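Local coordinates for protein member of s1p family of ribosomal proteins (PDB 5YH1) that probably acts as a DHH-family exonuclease on nucleic acids, this chain being its DHH domain with a bound manganese ion, at residues Ile416-Gly421 / Glu425-Phe430; Lys246-Glu251 / Ile279-Gly284; Ser31-Ala36 / His188-Gly193; Pro105-Glu110 / Pro131-Val136. All blocks are in the same frame, centred on the assembly; numbering follows the deposited sequence.

Interaction 4 is the fully buried contact of the four, while the other three are only partly buried. Interactions 3 and 4 both belong to the parallel-sheet part that carries the manganese site. Interaction 4 sets a tyrosine against one of its strands, and interaction 3 brings the loop after its last strand onto helix 32-53. Interaction 2 ties two helix junctions together, about 12 Å from interaction 4 at their nearest atoms. Interaction 1 stands apart on the mixed sheet near the C-terminus. All four meet through apolar groups without a direct hydrogen bond, but interaction 1 adds a water bridge at its edge.

Interaction 1. Residues Ile416-Gly421 / Glu425-Phe430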
loop_
_atom_site.group_PDB
_atom_site.type_symbol
_atom_site.label_atom_id
_atom_site.label_comp_id
_atom_site.label_asym_id
_atom_site.label_seq_id
_atom_site.Cartn_x
_atom_site.Cartn_y
_atom_site.Cartn_z
ATOM N N ILE A 416 -3.189 -16.654 -18.635
ATOM C CA ILE A 416 -4.310 -17.453 -18.173
ATOM C C ILE A 416 -4.310 -17.386 -16.649
ATOM O O ILE A 416 -3.246 -17.278 -16.024
ATOM C CB ILE A 416 -4.160 -18.926 -18.597
ATOM C CG1 ILE A 416 -3.885 -19.035 -20.102
ATOM C CG2 ILE A 416 -5.424 -19.705 -18.283
ATOM C CD1 ILE A 416 -3.570 -20.446 -20.571
ATOM N N LYS A 417 -5.499 -17.423 -16.058
ATOM C CA LYS A 417 -5.652 -17.639 -14.621
ATOM C C LYS A 417 -6.484 -18.897 -14.449
ATOM O O LYS A 417 -7.236 -19.285 -15.348
ATOM C CB LYS A 417 -6.340 -16.452 -13.942
ATOM C CG LYS A 417 -5.576 -15.138 -14.024
ATOM N N PHE A 418 -6.319 -19.549 -13.306
ATOM C CA PHE A 418 -7.043 -20.774 -12.984
ATOM C C PHE A 418 -6.920 -21.039 -11.479
ATOM O O PHE A 418 -6.149 -20.356 -10.790
ATOM C CB PHE A 418 -6.468 -21.946 -13.778
ATOM C CG PHE A 418 -4.962 -21.966 -13.814
ATOM C CD1 PHE A 418 -4.234 -22.534 -12.781
ATOM C CD2 PHE A 418 -4.272 -21.413 -14.888
ATOM C CE1 PHE A 418 -2.851 -22.540 -12.811
ATOM C CE2 PHE A 418 -2.888 -21.427 -14.922
ATOM C CZ PHE A 418 -2.179 -21.990 -13.888
ATOM N N PHE A 419 -7.675 -22.018 -10.986
ATOM C CA PHE A 419 -7.593 -22.441 -9.585
ATOM C C PHE A 419 -6.305 -23.222 -9.349
ATOM O O PHE A 419 -5.968 -24.124 -10.126
ATOM C CB PHE A 419 -8.789 -23.331 -9.209
ATOM C CG PHE A 419 -10.113 -22.614 -9.134
ATOM C CD1 PHE A 419 -10.202 -21.233 -9.000
ATOM C CD2 PHE A 419 -11.290 -23.345 -9.175
ATOM C CE1 PHE A 419 -11.438 -20.604 -8.933
ATOM C CE2 PHE A 419 -12.524 -22.723 -9.102
ATOM C CZ PHE A 419 -12.602 -21.353 -8.977
ATOM N N GLU A 420 -5.593 -22.899 -8.271
ATOM C CA GLU A 420 -4.306 -23.538 -7.996
ATOM C C GLU A 420 -4.403 -25.056 -7.932
ATOM O O GLU A 420 -3.517 -25.767 -8.411
ATOM C CB GLU A 420 -3.703 -22.996 -6.699
ATOM C CG GLU A 420 -2.446 -23.728 -6.251
ATOM C CD GLU A 420 -1.786 -23.086 -5.042
ATOM O OE1 GLU A 420 -0.770 -23.645 -4.578
ATOM O OE2 GLU A 420 -2.271 -22.038 -4.557
ATOM N N GLY A 421 -5.494 -25.553 -7.356
ATOM C CA GLY A 421 -5.706 -26.984 -7.230
ATOM C C GLY A 421 -6.006 -27.705 -8.530
ATOM O O GLY A 421 -6.036 -28.926 -8.543
ATOM N N GLU A 425 -4.083 -30.135 -14.355
ATOM C CA GLU A 425 -5.080 -30.451 -15.374
ATOM C C GLU A 425 -5.178 -29.357 -16.442
ATOM O O GLU A 425 -5.285 -29.653 -17.626
ATOM C CB GLU A 425 -6.467 -30.684 -14.750
ATOM C CG GLU A 425 -6.598 -31.960 -13.926
ATOM C CD GLU A 425 -6.215 -31.789 -12.457
ATOM O OE1 GLU A 425 -6.690 -32.598 -11.639
ATOM O OE2 GLU A 425 -5.452 -30.862 -12.097
ATOM N N VAL A 426 -5.161 -28.101 -16.020
ATOM C CA VAL A 426 -5.244 -26.988 -16.956
ATOM C C VAL A 426 -4.019 -26.935 -17.894
ATOM O O VAL A 426 -4.167 -26.769 -19.109
ATOM C CB VAL A 426 -5.412 -25.645 -16.216
ATOM C CG1 VAL A 426 -5.293 -24.474 -17.176
ATOM C CG2 VAL A 426 -6.761 -25.593 -15.514
ATOM N N LEU A 427 -2.822 -27.092 -17.337
ATOM C CA LEU A 427 -1.599 -26.969 -18.133
ATOM C C LEU A 427 -1.360 -28.182 -19.012
ATOM O O LEU A 427 -0.858 -28.044 -20.114
ATOM C CB LEU A 427 -0.383 -26.718 -17.241
ATOM C CG LEU A 427 -0.437 -25.394 -16.478
ATOM C CD1 LEU A 427 0.874 -25.181 -15.738
ATOM C CD2 LEU A 427 -0.744 -24.216 -17.396
ATOM N N GLU A 428 -1.719 -29.365 -18.529
ATOM C CA GLU A 428 -1.691 -30.546 -19.375
ATOM C C GLU A 428 -2.703 -30.439 -20.518
ATOM O O GLU A 428 -2.410 -30.853 -21.638
ATOM C CB GLU A 428 -1.907 -31.816 -18.560
ATOM C CG GLU A 428 -0.682 -32.188 -17.742
ATOM C CD GLU A 428 -0.855 -33.471 -16.952
ATOM O OE1 GLU A 428 -1.979 -34.021 -16.925
ATOM O OE2 GLU A 428 0.145 -33.924 -16.352
ATOM N N ALA A 429 -3.875 -29.867 -20.252
ATOM C CA ALA A 429 -4.860 -29.654 -21.312
ATOM C C ALA A 429 -4.377 -28.577 -22.282
ATOM O O ALA A 429 -4.635 -28.653 -23.483
ATOM C CB ALA A 429 -6.212 -29.270 -20.737
ATOM N N PHE A 430 -3.698 -27.561 -21.760
ATOM C CA PHE A 430 -3.100 -26.550 -22.618
ATOM C C PHE A 430 -2.069 -27.198 -23.547
ATOM O O PHE A 430 -2.041 -26.914 -24.741
ATOM C CB PHE A 430 -2.446 -25.442 -21.806
ATOM C CG PHE A 430 -1.819 -24.370 -22.652
ATOM C CD1 PHE A 430 -2.565 -23.299 -23.097
ATOM C CD2 PHE A 430 -0.482 -24.450 -23.019
ATOM C CE1 PHE A 430 -1.990 -22.317 -23.889
ATOM C CE2 PHE A 430 0.094 -23.470 -23.802
ATOM C CZ PHE A 430 -0.658 -22.406 -24.242
HETATM O O HOH W 1 -4.196 -30.889 -9.710
#
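Ile-416, near the end of strand 413-417, reaches Phe-430 on helix 423-435 with its far methyl, CD1 lying 3.9 Å from Phe-430 CD1. Ile-416 also touches Val-393 of helix 389-399, so the two helices share this side of the sheet. The CG2 branch of Ile-416 sits in the plane of the Phe-418 ring at the ring's edge. The strand ends at Lys-417.

Next along the chain, Phe-418 has the largest share of the packing. Its CG stands between the backbone N and the carbonyl carbon (chi1 43°), which swings the ring over toward the helix. Phe-418 CD2 then meets Val-426 CG1 at 4.0 Å, and Phe-418 CE2 comes to 4.3 Å from Leu-427 CD2. Val-426 uses both methyls, CG2 lying 4.0 Å from Phe-418 CB. Phe-419 turns instead to Leu-333 of the second subunit.

At Gly-421 the chemistry becomes polar. A water gives a hydrogen bond to Gly-421 O (2.9 Å) and another to Glu-425 OE2 (2.7 Å). The glutamate bends at chi2 (88°) to bring its carboxylate there. Both oxygens are acceptors, 4.1 Å apart from Gly-421 O to Glu-425 OE2; the water supplies both protons, which is consistent with an ionised carboxylate closing the turn beside an otherwise greasy interface.

Interaction 2. Residues Lys246-Glu251 / Ile279-Gly284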
loop_
_atom_site.group_PDB
_atom_site.type_symbol
_atom_site.label_atom_id
_atom_site.label_comp_id
_atom_site.label_asym_id
_atom_site.label_seq_id
_atom_site.Cartn_x
_atom_site.Cartn_y
_atom_site.Cartn_z
ATOM N N LYS A 246 17.132 13.592 -33.887
ATOM C CA LYS A 246 17.562 14.030 -32.554
ATOM C C LYS A 246 18.721 13.215 -31.980
ATOM O O LYS A 246 19.057 13.381 -30.817
ATOM C CB LYS A 246 16.384 14.010 -31.568
ATOM C CG LYS A 246 15.272 14.969 -31.951
ATOM C CD LYS A 246 14.295 15.237 -30.816
ATOM C CE LYS A 246 13.024 15.875 -31.363
ATOM N NZ LYS A 246 12.129 16.433 -30.315
ATOM N N GLY A 247 19.315 12.333 -32.781
ATOM C CA GLY A 247 20.499 11.582 -32.374
ATOM C C GLY A 247 20.195 10.266 -31.691
ATOM O O GLY A 247 21.079 9.657 -31.096
ATOM N N LEU A 248 18.944 9.817 -31.767
ATOM C CA LEU A 248 18.558 8.548 -31.160
ATOM C C LEU A 248 18.482 7.464 -32.220
ATOM O O LEU A 248 17.594 7.480 -33.070
ATOM C CB LEU A 248 17.199 8.679 -30.471
ATOM C CG LEU A 248 17.109 9.680 -29.322
ATOM C CD1 LEU A 248 15.658 9.848 -28.894
ATOM C CD2 LEU A 248 17.971 9.232 -28.153
ATOM N N ASP A 249 19.402 6.517 -32.175
ATOM C CA ASP A 249 19.322 5.371 -33.074
ATOM C C ASP A 249 18.471 4.284 -32.420
ATOM O O ASP A 249 17.916 4.481 -31.336
ATOM C CB ASP A 249 20.720 4.872 -33.480
ATOM C CG ASP A 249 21.499 4.274 -32.329
ATOM O OD1 ASP A 249 20.891 3.741 -31.381
ATOM O OD2 ASP A 249 22.744 4.323 -32.386
ATOM N N GLU A 250 18.392 3.131 -33.068
ATOM C CA GLU A 250 17.479 2.078 -32.644
ATOM C C GLU A 250 17.906 1.442 -31.316
ATOM O O GLU A 250 17.059 1.004 -30.532
ATOM C CB GLU A 250 17.337 1.021 -33.739
ATOM C CG GLU A 250 17.462 1.614 -35.150
ATOM C CD GLU A 250 16.427 1.105 -36.110
ATOM O OE1 GLU A 250 15.814 0.059 -35.836
ATOM O OE2 GLU A 250 16.233 1.764 -37.146
ATOM N N GLU A 251 19.213 1.413 -31.058
ATOM C CA GLU A 251 19.719 0.866 -29.807
ATOM C C GLU A 251 19.485 1.835 -28.665
ATOM O O GLU A 251 19.177 1.405 -27.566
ATOM C CB GLU A 251 21.199 0.483 -29.917
ATOM C CG GLU A 251 21.476 -0.644 -30.920
ATOM C CD GLU A 251 20.546 -1.846 -30.754
ATOM O OE1 GLU A 251 20.433 -2.375 -29.622
ATOM O OE2 GLU A 251 19.918 -2.265 -31.756
ATOM N N ILE A 279 13.922 11.117 -19.313
ATOM C CA ILE A 279 14.204 9.865 -19.996
ATOM C C ILE A 279 13.674 9.903 -21.439
ATOM O O ILE A 279 14.327 9.398 -22.353
ATOM C CB ILE A 279 13.613 8.679 -19.221
ATOM C CG1 ILE A 279 14.315 8.546 -17.860
ATOM C CG2 ILE A 279 13.753 7.379 -20.008
ATOM C CD1 ILE A 279 13.567 7.668 -16.876
ATOM N N LEU A 280 12.510 10.525 -21.635
ATOM C CA LEU A 280 11.878 10.607 -22.954
ATOM C C LEU A 280 12.456 11.698 -23.865
ATOM O O LEU A 280 12.030 11.823 -25.023
ATOM C CB LEU A 280 10.376 10.854 -22.800
ATOM C CG LEU A 280 9.550 9.678 -22.306
ATOM C CD1 LEU A 280 8.131 10.153 -22.069
ATOM C CD2 LEU A 280 9.586 8.505 -23.280
ATOM N N LEU A 281 13.390 12.489 -23.327
ATOM C CA LEU A 281 14.095 13.546 -24.046
ATOM C C LEU A 281 13.147 14.643 -24.518
ATOM O O LEU A 281 13.169 15.009 -25.680
ATOM C CB LEU A 281 14.901 12.977 -25.230
ATOM C CG LEU A 281 16.017 13.884 -25.794
ATOM C CD1 LEU A 281 17.260 13.793 -24.939
ATOM C CD2 LEU A 281 16.375 13.523 -27.229
ATOM N N ILE A 282 12.299 15.159 -23.631
ATOM C CA ILE A 282 11.417 16.262 -24.027
ATOM C C ILE A 282 11.714 17.563 -23.315
ATOM O O ILE A 282 11.000 18.541 -23.498
ATOM C CB ILE A 282 9.920 15.918 -23.893
ATOM C CG1 ILE A 282 9.521 15.715 -22.434
ATOM C CG2 ILE A 282 9.586 14.681 -24.715
ATOM C CD1 ILE A 282 8.022 15.759 -22.227
ATOM N N THR A 283 12.750 17.571 -22.494
ATOM C CA THR A 283 13.264 18.800 -21.920
ATOM C C THR A 283 14.543 19.145 -22.677
ATOM O O THR A 283 15.111 18.318 -23.399
ATOM C CB THR A 283 13.596 18.639 -20.415
ATOM O OG1 THR A 283 14.772 17.843 -20.253
ATOM C CG2 THR A 283 12.459 17.979 -19.663
ATOM N N GLY A 284 15.022 20.359 -22.499
ATOM C CA GLY A 284 16.305 20.722 -23.074
ATOM C C GLY A 284 17.499 20.234 -22.275
ATOM O O GLY A 284 18.632 20.545 -22.624
#
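Leu-248 and Leu-281 point at each other tip to tip, with Leu-248 CD1 4.1 Å from Leu-281 CD2. The same CD2 methyl of Leu-281 also rests 4.4 Å from Lys-246 CB, so a single branch of this leucine serves both partners. In Leu-281 the CG lies anti to the backbone N (chi1 -162°), which stretches the side chain across to the other segment. The lysine contributes only the root of its chain here; it runs on extended to a hydrogen bond between NZ and Asp-216 O.

Each leucine grows from a helix end. Leu-281 has left the helix 276-279 with a positive phi of 63°, in a Schellman motif with two bonds back into the last turn. On the facing side a second Schellman motif closes helix 234-245, with Gly-247 as its C-prime residue, and Leu-248 follows directly. Asp-249 is then the N-cap of helix 250-267, where Asp-249 OD1 takes a weak bond from Glu-251 N at 2.9 Å and a further one from Asp-252 N. His-220 packs on Lys-246, Leu-248 and Leu-281 alike, while Leu-248 also rests on Ile-256 of helix 250-267.

Interaction 3. Residues Ser31-Ala36 / His188-Gly193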
loop_
_atom_site.group_PDB
_atom_site.type_symbol
_atom_site.label_atom_id
_atom_site.label_comp_id
_atom_site.label_asym_id
_atom_site.label_seq_id
_atom_site.Cartn_x
_atom_site.Cartn_y
_atom_site.Cartn_z
ATOM N N SER A 31 -0.161 7.348 -43.689
ATOM C CA SER A 31 -0.910 6.252 -43.093
ATOM C C SER A 31 -2.389 6.350 -43.459
ATOM O O SER A 31 -3.055 7.316 -43.093
ATOM C CB SER A 31 -0.786 6.301 -41.560
ATOM O OG SER A 31 -1.623 5.334 -40.938
ATOM N N GLU A 32 -2.900 5.347 -44.160
ATOM C CA GLU A 32 -4.326 5.291 -44.465
ATOM C C GLU A 32 -5.153 5.064 -43.196
ATOM O O GLU A 32 -6.290 5.530 -43.092
ATOM C CB GLU A 32 -4.608 4.198 -45.501
ATOM C CG GLU A 32 -4.162 4.580 -46.908
ATOM C CD GLU A 32 -4.983 5.728 -47.475
ATOM O OE1 GLU A 32 -6.178 5.512 -47.784
ATOM O OE2 GLU A 32 -4.436 6.850 -47.601
ATOM N N VAL A 33 -4.572 4.355 -42.233
ATOM C CA VAL A 33 -5.233 4.121 -40.950
ATOM C C VAL A 33 -5.459 5.447 -40.217
ATOM O O VAL A 33 -6.577 5.749 -39.816
ATOM C CB VAL A 33 -4.461 3.108 -40.092
ATOM C CG1 VAL A 33 -5.085 2.981 -38.707
ATOM C CG2 VAL A 33 -4.463 1.752 -40.789
ATOM N N LEU A 34 -4.418 6.258 -40.085
ATOM C CA LEU A 34 -4.570 7.557 -39.440
ATOM C C LEU A 34 -5.575 8.430 -40.182
ATOM O O LEU A 34 -6.413 9.081 -39.544
ATOM C CB LEU A 34 -3.242 8.283 -39.327
ATOM C CG LEU A 34 -2.302 7.728 -38.256
ATOM C CD1 LEU A 34 -0.939 8.379 -38.368
ATOM C CD2 LEU A 34 -2.875 7.928 -36.852
ATOM N N GLU A 35 -5.503 8.436 -41.519
ATOM C CA GLU A 35 -6.449 9.216 -42.328
ATOM C C GLU A 35 -7.878 8.805 -42.021
ATOM O O GLU A 35 -8.728 9.652 -41.842
ATOM C CB GLU A 35 -6.185 9.075 -43.836
ATOM C CG GLU A 35 -4.920 9.767 -44.318
ATOM C CD GLU A 35 -4.899 11.267 -44.057
ATOM O OE1 GLU A 35 -5.976 11.896 -43.961
ATOM O OE2 GLU A 35 -3.788 11.829 -43.960
ATOM N N ALA A 36 -8.130 7.509 -41.952
ATOM C CA ALA A 36 -9.456 7.012 -41.613
ATOM C C ALA A 36 -9.875 7.393 -40.165
ATOM O O ALA A 36 -11.061 7.571 -39.889
ATOM C CB ALA A 36 -9.518 5.500 -41.828
ATOM N N HIS A 188 -8.342 -0.445 -34.677
ATOM C CA HIS A 188 -9.171 -1.626 -34.921
ATOM C C HIS A 188 -10.545 -1.305 -35.534
ATOM O O HIS A 188 -11.157 -2.172 -36.118
ATOM C CB HIS A 188 -9.376 -2.415 -33.622
ATOM C CG HIS A 188 -8.151 -3.133 -33.144
ATOM N ND1 HIS A 188 -7.896 -4.451 -33.458
ATOM C CD2 HIS A 188 -7.125 -2.731 -32.355
ATOM C CE1 HIS A 188 -6.762 -4.829 -32.893
ATOM N NE2 HIS A 188 -6.273 -3.802 -32.220
ATOM N N HIS A 189 -11.032 -0.079 -35.366
ATOM C CA HIS A 189 -12.308 0.338 -35.944
ATOM C C HIS A 189 -12.233 0.448 -37.463
ATOM O O HIS A 189 -13.203 0.162 -38.150
ATOM C CB HIS A 189 -12.756 1.697 -35.398
ATOM C CG HIS A 189 -13.297 1.641 -34.006
ATOM N ND1 HIS A 189 -12.586 2.096 -32.921
ATOM C CD2 HIS A 189 -14.477 1.188 -33.521
ATOM C CE1 HIS A 189 -13.305 1.922 -31.824
ATOM N NE2 HIS A 189 -14.455 1.372 -32.162
ATOM N N VAL A 190 -11.088 0.895 -37.970
ATOM C CA VAL A 190 -10.922 1.127 -39.399
ATOM C C VAL A 190 -10.119 0.030 -40.086
ATOM O O VAL A 190 -10.115 -0.045 -41.304
ATOM C CB VAL A 190 -10.282 2.506 -39.672
ATOM C CG1 VAL A 190 -11.136 3.599 -39.045
ATOM C CG2 VAL A 190 -8.848 2.571 -39.158
ATOM N N LYS A 191 -9.451 -0.810 -39.303
ATOM C CA LYS A 191 -8.659 -1.917 -39.822
ATOM C C LYS A 191 -8.473 -2.937 -38.715
ATOM O O LYS A 191 -7.588 -2.796 -37.876
ATOM C CB LYS A 191 -7.296 -1.409 -40.311
ATOM C CG LYS A 191 -6.505 -2.403 -41.149
ATOM C CD LYS A 191 -5.048 -1.971 -41.259
ATOM C CE LYS A 191 -4.454 -2.198 -42.639
ATOM N NZ LYS A 191 -4.601 -3.612 -43.075
ATOM N N ARG A 192 -9.313 -3.966 -38.711
ATOM C CA ARG A 192 -9.265 -4.984 -37.667
ATOM C C ARG A 192 -7.881 -5.595 -37.572
ATOM O O ARG A 192 -7.260 -5.880 -38.583
ATOM C CB ARG A 192 -10.263 -6.105 -37.952
ATOM C CG ARG A 192 -11.719 -5.683 -37.939
ATOM C CD ARG A 192 -12.338 -5.724 -36.549
ATOM N NE ARG A 192 -13.794 -5.736 -36.670
ATOM C CZ ARG A 192 -14.541 -4.679 -36.988
ATOM N NH1 ARG A 192 -13.993 -3.481 -37.204
ATOM N NH2 ARG A 192 -15.860 -4.817 -37.082
ATOM N N GLY A 193 -7.418 -5.820 -36.349
ATOM C CA GLY A 193 -6.137 -6.467 -36.114
ATOM C C GLY A 193 -4.922 -5.561 -36.168
ATOM O O GLY A 193 -3.824 -6.015 -35.887
#
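Ser-31 OG, at the head of the helix whose Val-33 and Ala-36 pack on Val-190, holds two hydrogen bonds. It accepts from Leu-34 N at 3.1 Å in an almost straight line (174°), the N-cap bond of helix 32-53, and it also bonds Glu-235 OE1. With the first turn fixed this way, Val-33 and Ala-36 present methyls to the loop that follows strand 183-185.

Val-190 divides its two branches between them. Its CG1 lies 3.7 Å from Ala-36 CB, and its CG2 lies 3.8 Å from Val-33 CG1. The torsion (chi1 -57°) puts CG1 beside the backbone N and CG2 between N and the carbonyl carbon, which is how both methyls can face one helix. With alanine at Val-190 both branches go, which would probably leave Val-33 CG1 without its partner and thin the contact with Ala-36 to a single CB.

Val-33 has a second neighbour: its CG2 meets Lys-191 CD at 3.8 Å, the two chains crossing at about a right angle before the lysine bends away. The loop has further ties of its own: Arg-192 makes a cation-pi pair with Trp-169, and His-188 NE2 makes a weak bond to the O of His-163, a manganese ligand. No hydrogen bond links the two segments, so what joins them here is van der Waals packing of methyls and the aliphatic part of a lysine.

Interaction 4. Residues Pro105-Glu110 / Pro131-Val136; sequences PFYELE and PLVVIV
Tyr-107 meets strand 132-136 through Ile-135 CD1, its closest partner there, 3.4 Å from Tyr-107 CE2 and 3.7 Å from Tyr-107 CD2, a tight fit. The two side chains cross at about a right angle, so the end methyl of the isoleucine meets the CD2-CE2 bond of the ring. Val-133, two residues back on the same strand and so facing the same way, adds a looser touch: its CG1 is 4.1 Å from Tyr-107 OH.

A first torsion of -162° swings the ring away from the backbone N and toward the strand, and the tyrosine backbone sits at the centre of an inverse gamma turn. Outward from this, Tyr-107 OH hydrogen-bonds Asp-115 OD2 on helix 109-126, and Tyr-107 N bonds Asp-144 OD1, so the residue is held at both ends. Ala-147, Tyr-148 and Leu-151 of helix 145-152 also pack on the tyrosine side chain. Replacing the tyrosine by alanine would probably leave a gap beside Ile-135 and rob Asp-115 of its hydroxyl mate.

Strand 132-136 runs straight on to Asp-137, a manganese ligand; the metal lies about 12 Å from the Ile-135 side chain. Strand 97-102, helix 109-126 and strand 132-136 form a beta-alpha-beta crossover that passes over strand 58-63, the strand between them in the five-stranded parallel sheet of the DHH domain, and this contact packs the turn before the helix onto that sheet.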
loop_
_atom_site.group_PDB
_atom_site.type_symbol
_atom_site.label_atom_id
_atom_site.label_comp_id
_atom_site.label_asym_id
_atom_site.label_seq_id
_atom_site.Cartn_x
_atom_site.Cartn_y
_atom_site.Cartn_z
ATOM N N PRO A 105 -4.083 -3.948 -17.215
ATOM C CA PRO A 105 -4.393 -3.685 -18.627
ATOM C C PRO A 105 -5.862 -3.282 -18.872
ATOM O O PRO A 105 -6.378 -3.416 -19.985
ATOM C CB PRO A 105 -4.072 -5.027 -19.297
ATOM C CG PRO A 105 -4.411 -6.037 -18.241
ATOM C CD PRO A 105 -4.130 -5.392 -16.907
ATOM N N PHE A 106 -6.531 -2.798 -17.834
ATOM C CA PHE A 106 -7.866 -2.246 -17.980
ATOM C C PHE A 106 -8.105 -1.241 -16.861
ATOM O O PHE A 106 -7.313 -1.140 -15.921
ATOM C CB PHE A 106 -8.920 -3.363 -17.993
ATOM C CG PHE A 106 -9.048 -4.111 -16.693
ATOM C CD1 PHE A 106 -8.170 -5.137 -16.373
ATOM C CD2 PHE A 106 -10.080 -3.819 -15.804
ATOM C CE1 PHE A 106 -8.303 -5.838 -15.180
ATOM C CE2 PHE A 106 -10.216 -4.521 -14.615
ATOM C CZ PHE A 106 -9.322 -5.524 -14.302
ATOM N N TYR A 107 -9.181 -0.477 -16.990
ATOM C CA TYR A 107 -9.533 0.541 -16.014
ATOM C C TYR A 107 -10.150 -0.160 -14.791
ATOM O O TYR A 107 -11.353 -0.387 -14.728
ATOM C CB TYR A 107 -10.486 1.549 -16.668
ATOM C CG TYR A 107 -10.648 2.903 -15.997
ATOM C CD1 TYR A 107 -9.937 3.259 -14.850
ATOM C CD2 TYR A 107 -11.510 3.846 -16.541
ATOM C CE1 TYR A 107 -10.107 4.506 -14.261
ATOM C CE2 TYR A 107 -11.673 5.093 -15.966
ATOM C CZ TYR A 107 -10.968 5.420 -14.829
ATOM O OH TYR A 107 -11.143 6.671 -14.268
ATOM N N GLU A 108 -9.288 -0.539 -13.853
ATOM C CA GLU A 108 -9.664 -1.264 -12.632
ATOM C C GLU A 108 -10.617 -0.487 -11.765
ATOM O O GLU A 108 -10.527 0.734 -11.712
ATOM C CB GLU A 108 -8.437 -1.475 -11.757
ATOM C CG GLU A 108 -7.658 -2.719 -12.024
ATOM C CD GLU A 108 -6.541 -2.868 -11.019
ATOM O OE1 GLU A 108 -6.536 -3.875 -10.295
ATOM O OE2 GLU A 108 -5.691 -1.967 -10.937
ATOM N N LEU A 109 -11.454 -1.192 -11.007
ATOM C CA LEU A 109 -12.402 -0.515 -10.110
ATOM C C LEU A 109 -11.693 0.300 -9.040
ATOM O O LEU A 109 -12.149 1.387 -8.692
ATOM C CB LEU A 109 -13.391 -1.495 -9.472
ATOM C CG LEU A 109 -14.419 -2.120 -10.422
ATOM C CD1 LEU A 109 -15.459 -2.909 -9.646
ATOM C CD2 LEU A 109 -15.098 -1.065 -11.279
ATOM N N GLU A 110 -10.562 -0.196 -8.541
ATOM C CA GLU A 110 -9.804 0.557 -7.550
ATOM C C GLU A 110 -9.357 1.907 -8.118
ATOM O O GLU A 110 -9.379 2.912 -7.408
ATOM C CB GLU A 110 -8.602 -0.249 -7.038
ATOM C CG GLU A 110 -7.818 0.482 -5.955
ATOM C CD GLU A 110 -6.820 -0.399 -5.204
ATOM O OE1 GLU A 110 -6.728 -1.612 -5.487
ATOM O OE2 GLU A 110 -6.123 0.133 -4.313
ATOM N N PRO A 131 -14.431 16.262 -14.065
ATOM C CA PRO A 131 -13.405 16.284 -15.108
ATOM C C PRO A 131 -13.808 15.596 -16.398
ATOM O O PRO A 131 -14.767 14.836 -16.427
ATOM C CB PRO A 131 -12.240 15.522 -14.469
ATOM C CG PRO A 131 -12.893 14.625 -13.477
ATOM C CD PRO A 131 -14.039 15.414 -12.930
ATOM N N LEU A 132 -13.072 15.912 -17.457
ATOM C CA LEU A 132 -13.010 15.076 -18.637
ATOM C C LEU A 132 -12.007 13.977 -18.305
ATOM O O LEU A 132 -10.904 14.258 -17.824
ATOM C CB LEU A 132 -12.518 15.884 -19.844
ATOM C CG LEU A 132 -12.284 15.134 -21.159
ATOM C CD1 LEU A 132 -13.613 14.694 -21.741
ATOM C CD2 LEU A 132 -11.526 16.006 -22.153
ATOM N N VAL A 133 -12.401 12.736 -18.560
ATOM C CA VAL A 133 -11.541 11.582 -18.354
ATOM C C VAL A 133 -10.998 11.091 -19.702
ATOM O O VAL A 133 -11.777 10.820 -20.637
ATOM C CB VAL A 133 -12.308 10.454 -17.638
ATOM C CG1 VAL A 133 -11.453 9.201 -17.525
ATOM C CG2 VAL A 133 -12.750 10.915 -16.250
ATOM N N VAL A 134 -9.669 11.005 -19.793
ATOM C CA VAL A 134 -8.969 10.510 -20.984
ATOM C C VAL A 134 -8.196 9.265 -20.590
ATOM O O VAL A 134 -7.322 9.335 -19.717
ATOM C CB VAL A 134 -7.978 11.552 -21.548
ATOM C CG1 VAL A 134 -7.324 11.040 -22.826
ATOM C CG2 VAL A 134 -8.673 12.887 -21.802
ATOM N N ILE A 135 -8.533 8.132 -21.210
ATOM C CA ILE A 135 -7.885 6.855 -20.929
ATOM C C ILE A 135 -7.054 6.473 -22.142
ATOM O O ILE A 135 -7.554 6.531 -23.273
ATOM C CB ILE A 135 -8.878 5.703 -20.715
ATOM C CG1 ILE A 135 -10.109 6.156 -19.941
ATOM C CG2 ILE A 135 -8.174 4.531 -20.029
ATOM C CD1 ILE A 135 -9.828 6.507 -18.495
ATOM N N VAL A 136 -5.814 6.046 -21.904
ATOM C CA VAL A 136 -4.825 5.886 -22.974
ATOM C C VAL A 136 -4.060 4.582 -22.801
ATOM O O VAL A 136 -3.587 4.269 -21.698
ATOM C CB VAL A 136 -3.834 7.059 -22.964
ATOM C CG1 VAL A 136 -2.797 6.913 -24.068
ATOM C CG2 VAL A 136 -4.581 8.379 -23.090
#